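Local coordinates for protein C-X-C motif chemokine 13 (Homo sapiens, PDB 7JNY) that acts as a chemokine that attracts B-lymphocytes and binds the receptor CXCR5, at residues Glu4-Ser9 against Gln31-Gly36. Residues are numbered along the deposited sequence; the frame is centred on the assembly and turned at random.
Sequences EVYYTS and QILPRG
The parallel pairing of the N-terminal edge strand sets Glu4 against Gln31 and Val5 against Ile32. Ile32 N donates to Glu4 O at 2.7 Å, and Tyr6 N donates to Ile32 O at 2.9 Å. Glu4 and Gln31 run side by side on one face of the sheet. Gln31 NE2 reaches Glu4 OE1 (2.9 Å) on its syn side, with the carboxylate and amide planes turned 53° apart. Tyr6 OH donates to Glu4 OE1 at 2.5 Å, from the opposite face of that carboxylate plane. Glu4 OE2 forms a salt bridge with Arg29, and Gln31 OE1 accepts from Trp47. Replacing Glu4 by an alanine would probably leave Gln31 NE2, Tyr6 OH and Arg29 without the carboxylate they share. In this chemokine fold, the N-terminal strand 2-5 adds a parallel edge strand to the antiparallel strands 27-33, 43-48 and 53-56. With CG anti to its carbonyl carbon (chi1 -76°), the Tyr6 ring reaches back to the Glu4 carboxylate and slants across the Gln31 side chain, its plane 80° from the amide plane. Tyr6 CB meets Leu33 CD2 at 3.8 Å. On the other face, Val5 CG1 lies 4.0 Å from Pro34 CD. Past the strands, one water joins Tyr6 O to Pro34 O, and a second joins Thr8 O to Pro34 O.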
loop_
_atom_site.group_PDB
_atom_site.type_symbol
_atom_site.label_atom_id
_atom_site.label_comp_id
_atom_site.label_asym_id
_atom_site.label_seq_id
_atom_site.Cartn_x
_atom_site.Cartn_y
_atom_site.Cartn_z
ATOM N N GLU A 4 6.770 2.744 0.308
ATOM C CA GLU A 4 7.087 3.933 -0.484
ATOM C C GLU A 4 5.851 4.823 -0.553
ATOM O O GLU A 4 4.768 4.337 -0.907
ATOM C CB GLU A 4 7.502 3.524 -1.900
ATOM C CG GLU A 4 8.822 2.777 -1.986
ATOM C CD GLU A 4 9.078 2.191 -3.377
ATOM O OE1 GLU A 4 8.328 2.508 -4.321
ATOM O OE2 GLU A 4 10.000 1.349 -3.503
ATOM N N VAL A 5 6.000 6.112 -0.227
ATOM C CA VAL A 5 4.903 7.069 -0.381
ATOM C C VAL A 5 5.322 8.093 -1.428
ATOM O O VAL A 5 6.344 8.769 -1.263
ATOM C CB VAL A 5 4.537 7.752 0.947
ATOM C CG1 VAL A 5 3.276 8.584 0.756
ATOM C CG2 VAL A 5 4.328 6.734 2.031
ATOM N N TYR A 6 4.515 8.221 -2.478
ATOM C CA TYR A 6 4.806 9.072 -3.624
ATOM C C TYR A 6 3.990 10.352 -3.479
ATOM O O TYR A 6 2.774 10.331 -3.624
ATOM C CB TYR A 6 4.487 8.315 -4.919
ATOM C CG TYR A 6 5.538 7.298 -5.227
ATOM C CD1 TYR A 6 5.458 6.009 -4.683
ATOM C CD2 TYR A 6 6.649 7.608 -6.019
ATOM C CE1 TYR A 6 6.456 5.070 -4.906
ATOM C CE2 TYR A 6 7.652 6.656 -6.252
ATOM C CZ TYR A 6 7.537 5.383 -5.690
ATOM O OH TYR A 6 8.511 4.431 -5.914
ATOM N N TYR A 7 4.654 11.461 -3.178
ATOM C CA TYR A 7 3.977 12.748 -3.065
ATOM C C TYR A 7 4.134 13.472 -4.394
ATOM O O TYR A 7 4.907 14.419 -4.560
ATOM C CB TYR A 7 4.543 13.562 -1.920
ATOM C CG TYR A 7 4.391 12.889 -0.588
ATOM C CD1 TYR A 7 3.235 13.037 0.162
ATOM C CD2 TYR A 7 5.425 12.139 -0.067
ATOM C CE1 TYR A 7 3.119 12.436 1.408
ATOM C CE2 TYR A 7 5.329 11.526 1.163
ATOM C CZ TYR A 7 4.168 11.690 1.890
ATOM O OH TYR A 7 4.041 11.107 3.120
ATOM N N THR A 8 3.415 12.935 -5.353
ATOM C CA THR A 8 3.449 13.329 -6.748
ATOM C C THR A 8 2.027 13.688 -7.147
ATOM O O THR A 8 1.078 13.497 -6.377
ATOM C CB THR A 8 4.004 12.171 -7.580
ATOM O OG1 THR A 8 3.330 10.950 -7.202
ATOM C CG2 THR A 8 5.481 11.990 -7.298
ATOM N N SER A 9 1.886 14.251 -8.340
ATOM C CA SER A 9 0.582 14.647 -8.854
ATOM C C SER A 9 0.360 14.045 -10.222
ATOM O O SER A 9 -0.019 14.724 -11.179
ATOM C CB SER A 9 0.447 16.166 -8.952
ATOM O OG SER A 9 0.507 16.752 -7.673
ATOM N N GLN A 31 3.434 0.551 -2.148
ATOM C CA GLN A 31 3.560 1.902 -2.674
ATOM C C GLN A 31 2.252 2.625 -2.427
ATOM O O GLN A 31 1.187 2.146 -2.839
ATOM C CB GLN A 31 3.851 1.892 -4.166
ATOM C CG GLN A 31 5.153 1.218 -4.519
ATOM C CD GLN A 31 5.384 1.236 -5.997
ATOM O OE1 GLN A 31 4.463 0.990 -6.773
ATOM N NE2 GLN A 31 6.618 1.487 -6.407
ATOM N N ILE A 32 2.319 3.760 -1.759
ATOM C CA ILE A 32 1.126 4.545 -1.465
ATOM C C ILE A 32 1.214 5.823 -2.273
ATOM O O ILE A 32 2.215 6.553 -2.184
ATOM C CB ILE A 32 0.996 4.849 0.028
ATOM C CG1 ILE A 32 0.875 3.528 0.788
ATOM C CG2 ILE A 32 -0.232 5.669 0.314
ATOM C CD1 ILE A 32 0.623 3.731 2.217
ATOM N N LEU A 33 0.165 6.093 -3.049
ATOM C CA LEU A 33 0.056 7.343 -3.794
ATOM C C LEU A 33 -1.154 8.101 -3.287
ATOM O O LEU A 33 -2.289 7.811 -3.712
ATOM C CB LEU A 33 -0.055 7.044 -5.282
ATOM C CG LEU A 33 1.152 6.263 -5.797
ATOM C CD1 LEU A 33 0.737 4.837 -5.997
ATOM C CD2 LEU A 33 1.674 6.870 -7.088
ATOM N N PRO A 34 -0.970 9.039 -2.361
ATOM C CA PRO A 34 -2.089 9.859 -1.925
ATOM C C PRO A 34 -2.734 10.545 -3.114
ATOM O O PRO A 34 -2.097 10.844 -4.119
ATOM C CB PRO A 34 -1.464 10.862 -0.960
ATOM C CG PRO A 34 -0.015 10.768 -1.146
ATOM C CD PRO A 34 0.312 9.470 -1.791
ATOM N N ARG A 35 -4.021 10.767 -3.019
ATOM C CA ARG A 35 -4.700 11.388 -4.095
ATOM C C ARG A 35 -4.299 12.807 -4.175
ATOM O O ARG A 35 -3.858 13.463 -3.244
ATOM C CB ARG A 35 -6.181 11.300 -3.930
ATOM C CG ARG A 35 -6.720 11.948 -2.733
ATOM C CD ARG A 35 -8.185 12.273 -2.941
ATOM N NE ARG A 35 -8.924 12.288 -1.708
ATOM C CZ ARG A 35 -9.503 13.368 -1.215
ATOM N NH1 ARG A 35 -9.427 14.523 -1.854
ATOM N NH2 ARG A 35 -10.142 13.301 -0.071
ATOM N N GLY A 36 -4.611 13.496 -5.297
ATOM C CA GLY A 36 -4.248 14.863 -5.505
ATOM C C GLY A 36 -4.993 15.338 -6.721
ATOM O O GLY A 36 -6.089 14.844 -7.035
HETATM O O HOH W 1 0.499 10.610 -5.140
HETATM O O HOH W 2 -1.387 13.489 -5.353
#